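Long-range contact in iron-regulated ABC transporter siderophore-binding protein SirA (Staphylococcus aureus subsp. aureus, PDB 3MWF), which binds the ferric siderophore staphyloferrin B and probably hands it to an ABC transporter for iron uptake by the bacterium: residues V24-V36 with Y57-E71. Numbering follows the deposited sequence. Where two conformers were deposited one is given.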
ATOM      1  N   VAL A  24      -8.134  -6.874 -18.721  0.50 18.65           N
ATOM      2  CA  VAL A  24      -8.474  -6.387 -17.383  0.50 17.56           C
ATOM      3  C   VAL A  24      -8.086  -4.922 -17.205  0.50 17.11           C
ATOM      4  O   VAL A  24      -7.039  -4.484 -17.702  0.50 16.72           O
ATOM      5  CB  VAL A  24      -7.848  -7.279 -16.275  0.50 17.89           C
ATOM      6  CG1 VAL A  24      -6.335  -7.184 -16.292  0.50 17.29           C
ATOM      7  CG2 VAL A  24      -8.394  -6.908 -14.891  0.50 18.39           C
ATOM      8  N   VAL A  25      -8.956  -4.165 -16.534  1.00 16.29           N
ATOM      9  CA  VAL A  25      -8.723  -2.766 -16.206  1.00 15.22           C
ATOM     10  C   VAL A  25      -8.588  -2.706 -14.693  1.00 15.29           C
ATOM     11  O   VAL A  25      -9.463  -3.180 -13.979  1.00 15.54           O
ATOM     12  CB  VAL A  25      -9.862  -1.857 -16.705  1.00 14.63           C
ATOM     13  CG1 VAL A  25      -9.748  -0.449 -16.104  1.00 15.48           C
ATOM     14  CG2 VAL A  25      -9.840  -1.796 -18.245  1.00 14.79           C
ATOM     15  N   THR A  26      -7.493  -2.111 -14.220  1.00 13.90           N
ATOM     16  CA  THR A  26      -7.199  -2.029 -12.785  1.00 12.47           C
ATOM     17  C   THR A  26      -7.347  -0.606 -12.310  1.00 12.08           C
ATOM     18  O   THR A  26      -6.705   0.308 -12.846  1.00 13.22           O
ATOM     19  CB  THR A  26      -5.788  -2.591 -12.480  1.00 12.92           C
ATOM     20  OG1 THR A  26      -4.838  -2.047 -13.418  1.00 12.09           O
ATOM     21  CG2 THR A  26      -5.794  -4.096 -12.573  1.00 13.02           C
ATOM     22  N   LEU A  27      -8.190  -0.407 -11.291  1.00 11.42           N
ATOM     23  CA  LEU A  27      -8.571   0.943 -10.825  1.00 10.46           C
ATOM     24  C   LEU A  27      -7.920   1.392  -9.525  1.00 10.69           C
ATOM     25  O   LEU A  27      -8.302   2.413  -8.977  1.00 11.62           O
ATOM     26  CB  LEU A  27     -10.099   1.048 -10.686  1.00 10.02           C
ATOM     27  CG  LEU A  27     -10.847   0.785 -12.009  1.00 11.53           C
ATOM     28  CD1 LEU A  27     -12.338   0.997 -11.792  1.00 11.47           C
ATOM     29  CD2 LEU A  27     -10.364   1.714 -13.114  1.00 13.25           C
ATOM     30  N   TYR A  28      -6.957   0.617  -9.027  1.00 10.77           N
ATOM     31  CA  TYR A  28      -6.064   1.167  -8.011  1.00 12.04           C
ATOM     32  C   TYR A  28      -4.645   0.645  -8.188  1.00 11.53           C
ATOM     33  O   TYR A  28      -4.450  -0.399  -8.787  1.00 11.69           O
ATOM     34  CB  TYR A  28      -6.597   0.914  -6.594  1.00 11.34           C
ATOM     35  CG  TYR A  28      -6.839  -0.502  -6.169  1.00 11.88           C
ATOM     36  CD1 TYR A  28      -8.090  -1.106  -6.387  1.00 10.38           C
ATOM     37  CD2 TYR A  28      -5.880  -1.207  -5.430  1.00 11.79           C
ATOM     38  CE1 TYR A  28      -8.347  -2.405  -5.914  1.00 11.93           C
ATOM     39  CE2 TYR A  28      -6.122  -2.507  -4.975  1.00 12.63           C
ATOM     40  CZ  TYR A  28      -7.370  -3.079  -5.188  1.00 12.78           C
ATOM     41  OH  TYR A  28      -7.650  -4.349  -4.737  1.00 14.33           O
ATOM     42  N   GLN A  29      -3.662   1.378  -7.650  1.00 11.07           N
ATOM     43  CA  GLN A  29      -2.253   1.055  -7.915  1.00 11.89           C
ATOM     44  C   GLN A  29      -1.930  -0.407  -7.641  1.00 12.15           C
ATOM     45  O   GLN A  29      -1.251  -1.059  -8.427  1.00 12.36           O
ATOM     46  CB  GLN A  29      -1.359   1.914  -7.001  1.00 11.42           C
ATOM     47  CG  GLN A  29      -1.747   3.403  -6.925  1.00 10.81           C
ATOM     48  CD  GLN A  29      -1.602   4.116  -8.252  1.00 14.97           C
ATOM     49  OE1 GLN A  29      -0.573   4.008  -8.907  1.00 14.34           O
ATOM     50  NE2 GLN A  29      -2.651   4.846  -8.663  1.00 12.37           N
ATOM     51  N   GLY A  30      -2.374  -0.920  -6.493  1.00 12.56           N
ATOM     52  CA  GLY A  30      -1.991  -2.275  -6.084  1.00 12.84           C
ATOM     53  C   GLY A  30      -2.575  -3.332  -6.998  1.00 12.72           C
ATOM     54  O   GLY A  30      -1.966  -4.363  -7.187  1.00 13.26           O
ATOM     55  N   ALA A  31      -3.765  -3.071  -7.537  1.00 11.98           N
ATOM     56  CA  ALA A  31      -4.422  -3.996  -8.457  1.00 12.15           C
ATOM     57  C   ALA A  31      -3.595  -4.069  -9.740  1.00 12.60           C
ATOM     58  O   ALA A  31      -3.378  -5.146 -10.299  1.00 13.22           O
ATOM     59  CB  ALA A  31      -5.852  -3.527  -8.744  1.00 13.25           C
ATOM     60  N   THR A  32      -3.094  -2.922 -10.188  1.00 11.55           N
ATOM     61  CA  THR A  32      -2.211  -2.908 -11.382  1.00 12.42           C
ATOM     62  C   THR A  32      -0.961  -3.744 -11.164  1.00 12.71           C
ATOM     63  O   THR A  32      -0.559  -4.549 -12.035  1.00 13.11           O
ATOM     64  CB  THR A  32      -1.832  -1.478 -11.722  1.00 10.90           C
ATOM     65  OG1 THR A  32      -3.040  -0.737 -11.917  1.00 13.03           O
ATOM     66  CG2 THR A  32      -1.040  -1.434 -13.050  1.00 14.57           C
ATOM     67  N   ASP A  33      -0.373  -3.568  -9.991  1.00 12.78           N
ATOM     68  CA  ASP A  33       0.802  -4.312  -9.587  1.00 13.14           C
ATOM     69  C   ASP A  33       0.518  -5.801  -9.504  1.00 13.99           C
ATOM     70  O   ASP A  33       1.299  -6.628  -9.987  1.00 14.83           O
ATOM     71  CB  ASP A  33       1.315  -3.767  -8.246  1.00 12.93           C
ATOM     72  CG  ASP A  33       2.583  -4.491  -7.754  1.00 14.48           C
ATOM     73  OD1 ASP A  33       2.490  -5.678  -7.341  1.00 13.77           O
ATOM     74  OD2 ASP A  33       3.672  -3.843  -7.769  1.00 17.06           O
ATOM     75  N   VAL A  34      -0.602  -6.152  -8.893  1.00 13.87           N
ATOM     76  CA  VAL A  34      -0.961  -7.563  -8.729  1.00 14.49           C
ATOM     77  C   VAL A  34      -1.227  -8.214 -10.098  1.00 14.64           C
ATOM     78  O   VAL A  34      -0.811  -9.355 -10.331  1.00 16.42           O
ATOM     79  CB  VAL A  34      -2.140  -7.708  -7.743  1.00 14.80           C
ATOM     80  CG1 VAL A  34      -2.781  -9.125  -7.800  1.00 15.12           C
ATOM     81  CG2 VAL A  34      -1.663  -7.416  -6.324  1.00 15.60           C
ATOM     82  N   ALA A  35      -1.879  -7.479 -11.002  1.00 15.51           N
ATOM     83  CA  ALA A  35      -2.157  -8.034 -12.344  1.00 16.16           C
ATOM     84  C   ALA A  35      -0.830  -8.400 -13.014  1.00 17.15           C
ATOM     85  O   ALA A  35      -0.643  -9.519 -13.526  1.00 18.21           O
ATOM     86  CB  ALA A  35      -2.907  -7.013 -13.183  1.00 16.48           C
ATOM     87  N   VAL A  36       0.105  -7.455 -13.004  1.00 16.38           N
ATOM     88  CA  VAL A  36       1.437  -7.715 -13.565  1.00 17.10           C
ATOM     89  C   VAL A  36       2.129  -8.912 -12.890  1.00 18.05           C
ATOM     90  O   VAL A  36       2.702  -9.796 -13.562  1.00 18.53           O
ATOM     91  CB  VAL A  36       2.288  -6.419 -13.517  1.00 16.64           C
ATOM     92  CG1 VAL A  36       3.782  -6.695 -13.789  1.00 19.24           C
ATOM     93  CG2 VAL A  36       1.741  -5.358 -14.489  1.00 15.84           C
ATOM     94  N   TYR A  57       9.149   1.614 -11.801  1.00 17.23           N
ATOM     95  CA  TYR A  57       9.387   0.208 -11.499  1.00 17.11           C
ATOM     96  C   TYR A  57       8.528  -0.760 -12.334  1.00 17.81           C
ATOM     97  O   TYR A  57       8.930  -1.889 -12.582  1.00 18.55           O
ATOM     98  CB  TYR A  57       9.287  -0.086  -9.978  1.00 16.73           C
ATOM     99  CG  TYR A  57       7.874  -0.439  -9.525  1.00 16.21           C
ATOM    100  CD1 TYR A  57       6.975   0.554  -9.191  1.00 14.96           C
ATOM    101  CD2 TYR A  57       7.444  -1.761  -9.501  1.00 16.07           C
ATOM    102  CE1 TYR A  57       5.647   0.237  -8.795  1.00 15.49           C
ATOM    103  CE2 TYR A  57       6.148  -2.106  -9.117  1.00 14.86           C
ATOM    104  CZ  TYR A  57       5.258  -1.087  -8.774  1.00 15.56           C
ATOM    105  OH  TYR A  57       3.986  -1.426  -8.398  1.00 14.75           O
ATOM    106  N   ILE A  58       7.381  -0.291 -12.817  1.00 16.82           N
ATOM    107  CA  ILE A  58       6.443  -1.149 -13.539  1.00 18.10           C
ATOM    108  C   ILE A  58       6.134  -0.761 -14.996  1.00 18.12           C
ATOM    109  O   ILE A  58       5.457  -1.523 -15.719  1.00 18.63           O
ATOM    110  CB  ILE A  58       5.125  -1.238 -12.713  1.00 18.02           C
ATOM    111  CG1 ILE A  58       4.343  -2.517 -13.022  1.00 18.51           C
ATOM    112  CG2 ILE A  58       4.285   0.056 -12.826  1.00 17.92           C
ATOM    113  CD1 ILE A  58       3.161  -2.721 -12.069  1.00 21.57           C
ATOM    114  N   LYS A  59       6.617   0.392 -15.441  1.00 19.26           N
ATOM    115  CA  LYS A  59       6.120   0.952 -16.709  1.00 20.03           C
ATOM    116  C   LYS A  59       6.463   0.051 -17.908  1.00 20.64           C
ATOM    117  O   LYS A  59       5.680  -0.009 -18.857  1.00 19.94           O
ATOM    118  CB  LYS A  59       6.577   2.403 -16.924  1.00 20.46           C
ATOM    119  CG  LYS A  59       8.012   2.534 -17.323  1.00 23.22           C
ATOM    120  CD  LYS A  59       8.446   3.979 -17.470  1.00 25.68           C
ATOM    121  CE  LYS A  59       9.905   4.007 -17.947  1.00 26.62           C
ATOM    122  NZ  LYS A  59      10.504   5.334 -17.701  1.00 29.14           N
ATOM    123  N   ASN A  60       7.593  -0.666 -17.839  1.00 22.15           N
ATOM    124  CA  ASN A  60       7.995  -1.572 -18.933  1.00 24.37           C
ATOM    125  C   ASN A  60       7.115  -2.818 -19.015  1.00 24.66           C
ATOM    126  O   ASN A  60       7.126  -3.531 -20.028  1.00 26.29           O
ATOM    127  CB  ASN A  60       9.493  -1.955 -18.850  1.00 25.22           C
ATOM    128  CG  ASN A  60      10.437  -0.762 -19.127  1.00 28.58           C
ATOM    129  OD1 ASN A  60      10.095   0.188 -19.845  1.00 35.12           O
ATOM    130  ND2 ASN A  60      11.631  -0.816 -18.552  1.00 33.59           N
ATOM    131  N   ASP A  61       6.368  -3.088 -17.945  1.00 23.46           N
ATOM    132  CA  ASP A  61       5.362  -4.148 -17.948  1.00 24.61           C
ATOM    133  C   ASP A  61       3.984  -3.610 -18.320  1.00 23.91           C
ATOM    134  O   ASP A  61       3.035  -4.393 -18.466  1.00 24.49           O
ATOM    135  CB  ASP A  61       5.279  -4.809 -16.573  1.00 24.22           C
ATOM    136  CG  ASP A  61       6.595  -5.303 -16.099  1.00 28.50           C
ATOM    137  OD1 ASP A  61       7.115  -4.755 -15.099  1.00 31.72           O
ATOM    138  OD2 ASP A  61       7.130  -6.222 -16.741  1.00 31.98           O
ATOM    139  N   LEU A  62       3.872  -2.289 -18.473  1.00 23.13           N
ATOM    140  CA  LEU A  62       2.615  -1.638 -18.839  1.00 22.50           C
ATOM    141  C   LEU A  62       2.696  -0.902 -20.178  1.00 22.91           C
ATOM    142  O   LEU A  62       1.956   0.050 -20.416  1.00 22.60           O
ATOM    143  CB  LEU A  62       2.176  -0.640 -17.767  1.00 21.47           C
ATOM    144  CG  LEU A  62       1.952  -1.162 -16.353  1.00 21.35           C
ATOM    145  CD1 LEU A  62       1.600   0.019 -15.420  1.00 17.94           C
ATOM    146  CD2 LEU A  62       0.852  -2.230 -16.330  1.00 19.79           C
ATOM    147  N   LYS A  63       3.585  -1.335 -21.060  1.00 24.78           N
ATOM    148  CA  LYS A  63       3.641  -0.662 -22.353  1.00 27.18           C
ATOM    149  C   LYS A  63       2.343  -0.997 -23.117  1.00 27.47           C
ATOM    150  O   LYS A  63       1.869  -2.142 -23.109  1.00 28.39           O
ATOM    151  CB  LYS A  63       4.927  -1.011 -23.105  1.00 28.45           C
ATOM    152  CG  LYS A  63       4.979  -2.388 -23.708  1.00 31.48           C
ATOM    153  CD  LYS A  63       6.410  -2.970 -23.695  1.00 37.20           C
ATOM    154  CE  LYS A  63       7.492  -1.902 -23.864  1.00 37.98           C
ATOM    155  NZ  LYS A  63       8.665  -2.213 -22.984  1.00 41.37           N
ATOM    156  N   ASP A  64       1.734   0.011 -23.716  1.00 28.09           N
ATOM    157  CA  ASP A  64       0.428  -0.146 -24.378  1.00 27.73           C
ATOM    158  C   ASP A  64      -0.778  -0.218 -23.434  1.00 25.93           C
ATOM    159  O   ASP A  64      -1.920  -0.179 -23.904  1.00 26.04           O
ATOM    160  CB  ASP A  64       0.381  -1.367 -25.327  1.00 29.36           C
ATOM    161  CG  ASP A  64       1.417  -1.308 -26.437  1.00 32.95           C
ATOM    162  OD1 ASP A  64       1.535  -0.261 -27.118  1.00 37.54           O
ATOM    163  OD2 ASP A  64       2.095  -2.342 -26.636  1.00 39.64           O
ATOM    164  N   THR A  65      -0.550  -0.353 -22.122  1.00 22.91           N
ATOM    165  CA  THR A  65      -1.646  -0.150 -21.165  1.00 20.68           C
ATOM    166  C   THR A  65      -2.155   1.282 -21.275  1.00 19.87           C
ATOM    167  O   THR A  65      -1.388   2.243 -21.184  1.00 19.74           O
ATOM    168  CB  THR A  65      -1.205  -0.440 -19.699  1.00 19.98           C
ATOM    169  OG1 THR A  65      -0.751  -1.790 -19.589  1.00 19.68           O
ATOM    170  CG2 THR A  65      -2.371  -0.183 -18.713  1.00 18.42           C
ATOM    171  N   LYS A  66      -3.458   1.444 -21.481  1.00 19.28           N
ATOM    172  CA  LYS A  66      -4.048   2.745 -21.618  1.00 19.50           C
ATOM    173  C   LYS A  66      -4.355   3.302 -20.229  1.00 19.03           C
ATOM    174  O   LYS A  66      -4.822   2.573 -19.345  1.00 19.34           O
ATOM    175  CB  LYS A  66      -5.333   2.647 -22.458  1.00 20.72           C
ATOM    176  CG  LYS A  66      -6.320   3.795 -22.324  1.00 23.96           C
ATOM    177  CD  LYS A  66      -5.932   4.961 -23.235  1.00 31.33           C
ATOM    178  CE  LYS A  66      -6.778   6.176 -22.947  1.00 33.75           C
ATOM    179  NZ  LYS A  66      -6.447   7.223 -23.957  1.00 36.61           N
ATOM    180  N   ILE A  67      -4.122   4.590 -20.061  1.00 17.64           N
ATOM    181  CA  ILE A  67      -4.425   5.249 -18.780  1.00 17.38           C
ATOM    182  C   ILE A  67      -5.892   5.648 -18.787  1.00 17.54           C
ATOM    183  O   ILE A  67      -6.343   6.347 -19.698  1.00 17.89           O
ATOM    184  CB  ILE A  67      -3.477   6.459 -18.516  1.00 17.92           C
ATOM    185  CG1 ILE A  67      -2.023   5.981 -18.438  1.00 16.16           C
ATOM    186  CG2 ILE A  67      -3.929   7.240 -17.276  1.00 17.38           C
ATOM    187  CD1 ILE A  67      -1.740   4.986 -17.332  1.00 18.42           C
ATOM    188  N   VAL A  68      -6.642   5.207 -17.777  1.00 16.35           N
ATOM    189  CA  VAL A  68      -8.055   5.531 -17.712  1.00 17.30           C
ATOM    190  C   VAL A  68      -8.395   6.669 -16.753  1.00 17.25           C
ATOM    191  O   VAL A  68      -9.572   6.907 -16.483  1.00 19.82           O
ATOM    192  CB  VAL A  68      -8.923   4.285 -17.431  1.00 17.18           C
ATOM    193  CG1 VAL A  68      -8.667   3.237 -18.502  1.00 16.55           C
ATOM    194  CG2 VAL A  68      -8.600   3.703 -16.024  1.00 18.03           C
ATOM    195  N   GLY A  69      -7.394   7.401 -16.276  1.00 16.22           N
ATOM    196  CA  GLY A  69      -7.653   8.563 -15.433  1.00 15.13           C
ATOM    197  C   GLY A  69      -7.054   8.432 -14.042  1.00 14.48           C
ATOM    198  O   GLY A  69      -6.247   7.545 -13.789  1.00 14.75           O
ATOM    199  N   GLN A  70      -7.487   9.304 -13.144  0.50 14.72           N
ATOM    200  CA  GLN A  70      -6.918   9.415 -11.797  0.50 14.92           C
ATOM    201  C   GLN A  70      -7.657   8.491 -10.835  0.50 14.37           C
ATOM    202  O   GLN A  70      -8.884   8.359 -10.887  0.50 14.27           O
ATOM    203  CB  GLN A  70      -6.975  10.865 -11.302  0.50 15.16           C
ATOM    204  CG  GLN A  70      -6.254  11.847 -12.230  0.50 17.52           C
ATOM    205  CD  GLN A  70      -6.126  13.265 -11.670  0.50 21.83           C
ATOM    206  OE1 GLN A  70      -5.338  14.068 -12.176  0.50 25.30           O
ATOM    207  NE2 GLN A  70      -6.911  13.582 -10.644  0.50 23.57           N
ATOM    208  N   GLU A  71      -6.907   7.850  -9.948  1.00 13.46           N
ATOM    209  CA  GLU A  71      -7.513   6.882  -9.023  1.00 13.58           C
ATOM    210  C   GLU A  71      -8.747   7.384  -8.240  1.00 13.91           C
ATOM    211  O   GLU A  71      -9.683   6.629  -8.037  1.00 14.03           O
ATOM    212  CB  GLU A  71      -6.440   6.283  -8.108  1.00 12.13           C
ATOM    213  CG  GLU A  71      -6.994   5.191  -7.164  1.00 12.92           C
ATOM    214  CD  GLU A  71      -5.914   4.405  -6.468  1.00 11.39           C
ATOM    215  OE1 GLU A  71      -4.900   4.037  -7.129  1.00 11.45           O
ATOM    216  OE2 GLU A  71      -6.142   4.107  -5.260  1.00 11.69           O
TER
HETATM  217  O   HOH W   1     -10.315   4.237  -9.169  1.00 16.85           O
HETATM  218  O   HOH W   2       1.599   0.151  -8.502  1.00 13.99           O
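Val36 drops its CG2 methyl between the ends of Ile58 and Leu62, 3.9 Å from Ile58 CD1 and 3.7 Å from Leu62 CD2. Here the first beta-alpha unit of a siderophore-binding protein's N-terminal lobe, strand 24-26 and helix 29-37, meets the loop and strand that run back to the ligand cleft. One turn earlier on the helix, the CG2 of Thr32 rests on the forked end of Leu62, while Asp61 CB lies against the other methyl, Val36 CG1. Past the end of strand 24-26, Val68 CG2 lies against Leu27 CD2 at 3.9 Å, with Val25 CG1 a little farther off. Two polar ends flank this greasy seam. With CG anti to the backbone N (chi1 -179°), Asp33 swings its carboxylate out toward Tyr57 and offers the anti lone pair of OD2 to Tyr57 OH at the edge of the ring. At the helix start, Glu71 reaches out extended past Tyr28 CB, and its OE2 pairs with Arg93, a residue of the staphyloferrin B pocket, so the Glu71 end of the contact lies in the second shell of the binding site. Glu71 OE1 takes two hydrogen bonds from opposite faces of its carboxylate plane: Gln29 N at 3.0 Å and, from the bent side chain, Gln29 NE2 at 2.8 Å.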